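PDB 3ZTP: nucleoside diphosphate kinase from Aquifex aeolicus, which catalyses transfer of the terminal phosphate of ATP to nucleoside diphosphates, probably by a magnesium-dependent ping-pong mechanism through a phosphorylated enzyme intermediate. Local coordinates for residues A47-Y52 against I132-S137; S105-F110 against G115-H120; H120-D123 against S127-Y130. All coordinates share one frame; numbering follows the deposited sequence.

Contact 1: A47-Y52 against I132-S137; sequences AGEFYY and ICFIFS. With SO4 (sulfate ion), chain D.
One face of the Phe134 ring is covered by Phe50, whose CA stands 4.1 Å above the ring plane, over its centre. The Phe50 ring presents its edge in return: Phe134 CD1 sits in its plane, 3.8 Å from Phe50 CD1. The two phenyl groups thus form an offset edge-to-face pair, with centroids 5.7 Å apart and planes at 80°. Here the C-terminal ends of helices 44-50 and 125-135 meet on one face of the four-stranded antiparallel sheet of the ferredoxin-like fold, where Phe50 and Ile132 both rest on Leu7 of strand 3-10.

Phe50 CB adds a CH-pi contact, 4.3 Å from the Phe134 centroid and 17° off the ring normal. With CG anti to the backbone N (chi1 -179°), the Phe50 ring lies beyond this CB, and on its far end meets the ring of His120 edge-to-face. In one of the two deposited conformers of Ile135, CG1 lies 4.1 Å from Phe50 CE1. No hydrogen bond joins the two segments; aromatic and apolar packing makes the contact.

Next along the chain, Tyr51 has Phe50 CD2 3.6 Å above its ring plane, over the centre, and directs its hydroxyl to the sulfate, although that bond is modelled so short that its length is doubtful. Leu139 of a second subunit packs on Phe134, and Cys133 forms a disulfide with Cys133 of that subunit. At the more exposed margin Glu49 crosses Phe134 at about a right angle, its carboxylate nearly perpendicular to the ring and its CB within 3.6 Å of Phe134 CZ.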
# COMPACT_ATOMS: atom_id res chain seq x y z
N ALA A 47 9.48 2.94 -13.70
CA ALA A 47 9.22 4.02 -14.64
C ALA A 47 9.30 3.53 -16.09
O ALA A 47 8.48 3.91 -16.93
CB ALA A 47 10.20 5.14 -14.42
N GLY A 48 10.27 2.68 -16.38
CA GLY A 48 10.41 2.11 -17.71
C GLY A 48 9.22 1.25 -18.13
O GLY A 48 8.78 1.30 -19.30
N GLU A 49 8.70 0.47 -17.19
CA GLU A 49 7.51 -0.33 -17.45
C GLU A 49 6.28 0.54 -17.65
O GLU A 49 5.46 0.27 -18.52
CB GLU A 49 7.26 -1.30 -16.30
CG GLU A 49 8.30 -2.41 -16.21
CD GLU A 49 8.11 -3.31 -15.00
OE1 GLU A 49 7.16 -3.12 -14.20
OE2 GLU A 49 8.92 -4.26 -14.87
N PHE A 50 6.13 1.57 -16.83
CA PHE A 50 4.99 2.47 -16.96
C PHE A 50 4.99 3.09 -18.35
O PHE A 50 3.95 3.17 -18.99
CB PHE A 50 5.05 3.55 -15.88
CG PHE A 50 3.88 4.51 -15.92
CD1 PHE A 50 2.73 4.25 -15.22
CD2 PHE A 50 3.94 5.68 -16.67
CE1 PHE A 50 1.66 5.13 -15.24
CE2 PHE A 50 2.85 6.55 -16.71
CZ PHE A 50 1.71 6.27 -15.99
N TYR A 51 6.17 3.50 -18.80
CA TYR A 51 6.35 4.16 -20.09
C TYR A 51 6.82 3.21 -21.20
O TYR A 51 7.47 3.64 -22.15
CB TYR A 51 7.37 5.28 -19.93
CG TYR A 51 6.83 6.48 -19.20
CD1 TYR A 51 5.86 7.28 -19.77
CD2 TYR A 51 7.30 6.82 -17.94
CE1 TYR A 51 5.37 8.40 -19.10
CE2 TYR A 51 6.83 7.93 -17.29
CZ TYR A 51 5.86 8.71 -17.87
OH TYR A 51 5.39 9.83 -17.21
N TYR A 52 6.46 1.94 -21.10
CA TYR A 52 6.96 0.96 -22.05
C TYR A 52 6.67 1.28 -23.51
O TYR A 52 7.43 0.90 -24.40
CB TYR A 52 6.41 -0.42 -21.69
CG TYR A 52 5.00 -0.67 -22.18
CD1 TYR A 52 3.90 -0.29 -21.43
CD2 TYR A 52 4.78 -1.32 -23.39
CE1 TYR A 52 2.61 -0.53 -21.88
CE2 TYR A 52 3.50 -1.57 -23.85
CZ TYR A 52 2.42 -1.17 -23.08
OH TYR A 52 1.15 -1.41 -23.53
N ILE A 132 -3.73 3.62 -14.62
CA ILE A 132 -4.36 3.58 -13.30
C ILE A 132 -3.99 2.30 -12.59
O ILE A 132 -3.58 2.36 -11.43
CB ILE A 132 -5.87 3.74 -13.42
CG1 ILE A 132 -6.20 5.17 -13.87
CG2 ILE A 132 -6.54 3.43 -12.10
CD1 ILE A 132 -7.67 5.37 -14.26
N CYS A 133 -4.12 1.15 -13.24
CA CYS A 133 -3.76 -0.12 -12.62
C CYS A 133 -2.27 -0.22 -12.30
O CYS A 133 -1.87 -0.92 -11.37
CB CYS A 133 -4.18 -1.28 -13.52
SG CYS A 133 -5.96 -1.57 -13.53
N PHE A 134 -1.44 0.46 -13.06
CA PHE A 134 -0.02 0.39 -12.77
C PHE A 134 0.28 0.99 -11.40
O PHE A 134 1.16 0.51 -10.67
CB PHE A 134 0.82 1.08 -13.84
CG PHE A 134 2.24 0.64 -13.82
CD1 PHE A 134 3.18 1.21 -12.99
CD2 PHE A 134 2.61 -0.43 -14.60
CE1 PHE A 134 4.49 0.74 -12.96
CE2 PHE A 134 3.93 -0.90 -14.59
CZ PHE A 134 4.86 -0.32 -13.75
N ILE A 135 -0.42 2.06 -11.04
CA ILE A 135 -0.12 2.83 -9.85
C ILE A 135 -1.01 2.46 -8.66
O ILE A 135 -0.55 2.44 -7.53
CB ILE A 135 -0.28 4.35 -10.14
CG1 ILE A 135 0.61 4.77 -11.31
CG2 ILE A 135 -0.01 5.20 -8.89
CD1 ILE A 135 2.10 4.46 -11.12
N PHE A 136 -2.29 2.19 -8.93
CA PHE A 136 -3.30 2.01 -7.89
C PHE A 136 -4.07 0.73 -8.08
O PHE A 136 -4.60 0.48 -9.16
CB PHE A 136 -4.35 3.15 -7.94
CG PHE A 136 -3.83 4.51 -7.58
CD1 PHE A 136 -3.49 4.82 -6.28
CD2 PHE A 136 -3.68 5.46 -8.55
CE1 PHE A 136 -3.03 6.08 -5.95
CE2 PHE A 136 -3.25 6.75 -8.23
CZ PHE A 136 -2.91 7.04 -6.95
N SER A 137 -4.22 -0.04 -7.01
CA SER A 137 -5.15 -1.17 -7.04
C SER A 137 -6.57 -0.66 -6.84
O SER A 137 -6.81 0.48 -6.38
CB SER A 137 -4.85 -2.15 -5.93
OG SER A 137 -5.21 -1.60 -4.69
S SO4 D . 4.41 12.07 -20.08
O1 SO4 D . 3.73 13.36 -20.06
O2 SO4 D . 3.56 11.08 -20.74
O3 SO4 D . 5.66 12.11 -20.85
O4 SO4 D . 4.75 11.67 -18.74

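Contact 2: S105-F110 against G115-H120; sequences SIRAQF and GKNAIH. With SO4 (sulfate ion), chain D.
Arg107 crosses from helix 106-110 to the run of chain leading into edge strand 119-121, in what is predicted to be part of the ATP site. Its CG leaves CB anti to the carbonyl carbon (chi1 -69°), and the chain then stays extended as far as NE, which carries it along Asn117. CB only skirts this neighbour, but CG lies 3.2 Å from Asn117 O, and CD continues past the same oxygen. NE divides its N-H between two carbonyls, giving weak bonds of 3.3 Å to Asn117 O and 3.4 Å to Ile119 O. The firm grip comes at the tip, where NH2 donates to Ile119 O over 2.8 Å with an N-H...O angle of 154°, from a position tilted out of the carbonyl plane.

Asn117 ND2 lies over one guanidinium face, toward its rim, 3.2 Å above the plane, with amide and guanidinium planes only 14° apart. NE and ND2, both donors, are close without being hydrogen-bonded. Both flat groups are fixed from outside as well: Arg107 NH1 bonds Gly91 O, while Asn117 holds Lys11 NZ through OD1 and Thr93 O through ND2. The arrangement keeps the guanidinium beside the sulfate without a direct bond to it, consistent with a residue that meets phosphate oxygens when nucleotide is bound.

Ser105 begins the helix as its N-cap, OG accepting from Ala108 N. Apolar packing completes the contact: Phe110 CB lies 4.0 Å from Ala118 CB, and Ile106 CG2 meets Ile119 CG2 at 3.7 Å.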
# COMPACT_ATOMS: atom_id res chain seq x y z
N SER A 105 -3.06 27.06 -18.43
CA SER A 105 -2.93 25.61 -18.37
C SER A 105 -1.87 25.20 -17.37
O SER A 105 -0.99 25.97 -17.01
CB SER A 105 -2.61 25.05 -19.74
OG SER A 105 -1.33 25.45 -20.23
N ILE A 106 -1.96 23.96 -16.90
CA ILE A 106 -0.99 23.49 -15.92
C ILE A 106 0.43 23.63 -16.47
O ILE A 106 1.34 24.06 -15.75
CB ILE A 106 -1.27 22.03 -15.49
CG1 ILE A 106 -2.66 21.86 -14.88
CG2 ILE A 106 -0.18 21.55 -14.56
CD1 ILE A 106 -2.91 22.71 -13.68
N ARG A 107 0.66 23.22 -17.72
CA ARG A 107 2.01 23.26 -18.27
C ARG A 107 2.49 24.68 -18.49
O ARG A 107 3.66 24.99 -18.30
CB ARG A 107 2.13 22.40 -19.54
CG ARG A 107 2.00 20.93 -19.17
CD ARG A 107 1.98 20.03 -20.34
NE ARG A 107 2.09 18.64 -19.95
CZ ARG A 107 1.62 17.65 -20.67
NH1 ARG A 107 0.95 17.87 -21.78
NH2 ARG A 107 1.82 16.40 -20.30
N ALA A 108 1.59 25.59 -18.87
CA ALA A 108 1.97 26.98 -18.99
C ALA A 108 2.37 27.54 -17.64
O ALA A 108 3.34 28.31 -17.54
CB ALA A 108 0.86 27.80 -19.59
N GLN A 109 1.63 27.20 -16.60
CA GLN A 109 1.86 27.76 -15.27
C GLN A 109 3.07 27.19 -14.57
O GLN A 109 3.79 27.92 -13.89
CB GLN A 109 0.63 27.54 -14.40
CG GLN A 109 -0.54 28.38 -14.87
CD GLN A 109 -0.42 29.83 -14.43
OE1 GLN A 109 -0.50 30.78 -15.25
NE2 GLN A 109 -0.24 30.02 -13.12
N PHE A 110 3.32 25.89 -14.76
CA PHE A 110 4.30 25.18 -13.93
C PHE A 110 5.35 24.40 -14.72
O PHE A 110 6.30 23.89 -14.12
CB PHE A 110 3.57 24.23 -12.95
CG PHE A 110 2.58 24.93 -12.08
CD1 PHE A 110 2.99 25.91 -11.19
CD2 PHE A 110 1.25 24.67 -12.20
CE1 PHE A 110 2.06 26.59 -10.39
CE2 PHE A 110 0.31 25.36 -11.41
CZ PHE A 110 0.74 26.32 -10.52
N GLY A 115 10.09 18.55 -21.93
CA GLY A 115 10.41 17.36 -21.16
C GLY A 115 10.02 17.53 -19.70
O GLY A 115 9.26 16.74 -19.13
N LYS A 116 10.56 18.56 -19.07
CA LYS A 116 10.16 18.94 -17.72
C LYS A 116 8.92 19.79 -17.84
O LYS A 116 8.98 21.03 -17.84
CB LYS A 116 11.29 19.67 -16.98
CG LYS A 116 12.49 18.76 -16.73
CD LYS A 116 13.53 19.41 -15.85
CE LYS A 116 14.60 18.40 -15.45
NZ LYS A 116 15.33 18.80 -14.22
N ASN A 117 7.80 19.09 -17.98
CA ASN A 117 6.53 19.74 -18.30
C ASN A 117 5.46 19.50 -17.25
O ASN A 117 4.27 19.42 -17.57
CB ASN A 117 6.02 19.36 -19.69
CG ASN A 117 5.69 17.90 -19.81
OD1 ASN A 117 5.89 17.12 -18.90
ND2 ASN A 117 5.19 17.53 -20.98
N ALA A 118 5.90 19.37 -16.00
CA ALA A 118 5.06 19.43 -14.79
C ALA A 118 4.19 18.24 -14.51
O ALA A 118 4.01 17.89 -13.34
CB ALA A 118 4.21 20.72 -14.75
N ILE A 119 3.57 17.66 -15.53
CA ILE A 119 2.47 16.73 -15.30
C ILE A 119 2.32 15.79 -16.48
O ILE A 119 2.56 16.15 -17.63
CB ILE A 119 1.15 17.52 -15.02
CG1 ILE A 119 0.00 16.61 -14.57
CG2 ILE A 119 0.75 18.38 -16.24
CD1 ILE A 119 -1.14 17.39 -13.94
N HIS A 120 1.94 14.56 -16.15
CA HIS A 120 1.52 13.52 -17.07
C HIS A 120 0.01 13.35 -16.94
O HIS A 120 -0.51 13.36 -15.82
CB HIS A 120 2.15 12.18 -16.66
CG HIS A 120 1.55 11.01 -17.36
ND1 HIS A 120 2.01 10.57 -18.58
CD2 HIS A 120 0.50 10.22 -17.05
CE1 HIS A 120 1.28 9.54 -18.98
NE2 HIS A 120 0.35 9.31 -18.07
S SO4 D . 4.41 12.07 -20.08
O1 SO4 D . 3.73 13.36 -20.06
O2 SO4 D . 3.56 11.08 -20.74
O3 SO4 D . 5.66 12.11 -20.85
O4 SO4 D . 4.75 11.67 -18.74

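Contact 3: H120-D123 against S127-Y130; sequences HASD and SAQY. With SO4 (sulfate ion), chain D.
Ser122 and Ala128 make the close-packed half of this contact, where the chain leaving strand 119-121 brushes the first turn of helix 125-135. Ser122 OG comes within 3.4 Å of Ala128 CA, and the two CB atoms are 3.6 Å apart. That hydroxyl is buried but well used, bonded to Leu7 N on strand 3-10 and to Glu131 OE1 on the helix.

The other half is looser and more open to solvent, at Asp123. Ser127 OG, set between its backbone N and carbonyl carbon (chi1 60°), accepts a weak bond from Asp123 N at 3.2 Å and 132°, and also pairs with Ser124 OG. Beyond it the exposed Asp123 side chain was modelled in two conformers.

His120, at the head of the run, has its ring fixed from both nitrogens. NE2 bonds the same Glu131 OE1 that Ser122 uses, and ND1 donates to sulfate O2 over 2.7 Å, the sulfur lying in the ring plane. Replacing His120 with an alanine would probably leave Glu131 OE1 and sulfate O2 each short of a partner. ND1 is the pros nitrogen, the one predicted to take up the phosphate, so a sulfate at this edge with a glutamate behind the ring matches the phosphohistidine site of the nucleoside diphosphate kinase family.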
# COMPACT_ATOMS: atom_id res chain seq x y z
N HIS A 120 1.94 14.56 -16.15
CA HIS A 120 1.52 13.52 -17.07
C HIS A 120 0.01 13.35 -16.94
O HIS A 120 -0.51 13.36 -15.82
CB HIS A 120 2.15 12.18 -16.66
CG HIS A 120 1.55 11.01 -17.36
ND1 HIS A 120 2.01 10.57 -18.58
CD2 HIS A 120 0.50 10.22 -17.05
CE1 HIS A 120 1.28 9.54 -18.98
NE2 HIS A 120 0.35 9.31 -18.07
N ALA A 121 -0.69 13.13 -18.05
CA ALA A 121 -2.07 12.64 -18.00
C ALA A 121 -2.27 11.56 -19.03
O ALA A 121 -1.67 11.60 -20.11
CB ALA A 121 -3.08 13.76 -18.23
N SER A 122 -3.12 10.60 -18.71
CA SER A 122 -3.44 9.53 -19.67
C SER A 122 -3.98 10.11 -20.98
O SER A 122 -4.70 11.10 -21.00
CB SER A 122 -4.51 8.61 -19.07
OG SER A 122 -4.15 8.15 -17.79
N ASP A 123 -3.66 9.42 -22.06
CA ASP A 123 -3.93 9.86 -23.43
C ASP A 123 -5.30 9.44 -23.92
O ASP A 123 -5.91 10.11 -24.73
CB ASP A 123 -2.87 9.29 -24.37
CG ASP A 123 -3.12 9.64 -25.83
OD1 ASP A 123 -3.00 10.83 -26.19
OD2 ASP A 123 -3.40 8.72 -26.64
N SER A 127 -5.15 3.65 -22.40
CA SER A 127 -3.95 3.98 -21.64
C SER A 127 -4.31 4.36 -20.20
O SER A 127 -3.58 4.01 -19.27
CB SER A 127 -3.13 5.05 -22.32
OG SER A 127 -3.88 6.22 -22.46
N ALA A 128 -5.43 5.04 -19.97
CA ALA A 128 -5.86 5.31 -18.61
C ALA A 128 -6.03 4.02 -17.83
O ALA A 128 -5.64 3.92 -16.67
CB ALA A 128 -7.14 6.13 -18.60
N GLN A 129 -6.66 3.02 -18.43
CA GLN A 129 -6.88 1.76 -17.73
C GLN A 129 -5.54 1.14 -17.31
O GLN A 129 -5.38 0.70 -16.16
CB GLN A 129 -7.65 0.80 -18.63
CG GLN A 129 -7.90 -0.57 -18.03
CD GLN A 129 -8.76 -1.44 -18.94
OE1 GLN A 129 -9.94 -1.18 -19.12
NE2 GLN A 129 -8.15 -2.48 -19.51
N TYR A 130 -4.60 1.07 -18.23
CA TYR A 130 -3.26 0.56 -17.92
C TYR A 130 -2.55 1.35 -16.85
O TYR A 130 -1.98 0.81 -15.90
CB TYR A 130 -2.38 0.56 -19.19
CG TYR A 130 -0.93 0.19 -18.92
CD1 TYR A 130 -0.58 -1.12 -18.71
CD2 TYR A 130 0.09 1.15 -18.86
CE1 TYR A 130 0.72 -1.48 -18.45
CE2 TYR A 130 1.40 0.79 -18.59
CZ TYR A 130 1.71 -0.54 -18.38
OH TYR A 130 2.99 -0.98 -18.12
S SO4 D . 4.41 12.07 -20.08
O1 SO4 D . 3.73 13.36 -20.06
O2 SO4 D . 3.56 11.08 -20.74
O3 SO4 D . 5.66 12.11 -20.85
O4 SO4 D . 4.75 11.67 -18.74

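Overall arrangement
Each contact sends a residue to one sulfate, Tyr51 from contact 1 and the shared His120 from contacts 2 and 3, an example of distant segments converging on a single site. Along the chain residues 47-52 come first and 132-137 last, enclosing contact 2 and then contact 3. Contacts 1 and 3 share helix 125-135, their centres about 9 Å apart, and are probably joined by a hydrogen bond from Tyr130 OH to Glu49 O. Contact 2 lies across the chain's centre, about 20 Å from contact 1 and 16 Å from contact 3 between centres. Strand 119-121 continues into contact 3, so the predicted phosphohistidine sits where predicted ATP-binding residues adjoin the chain entering helix 125-135.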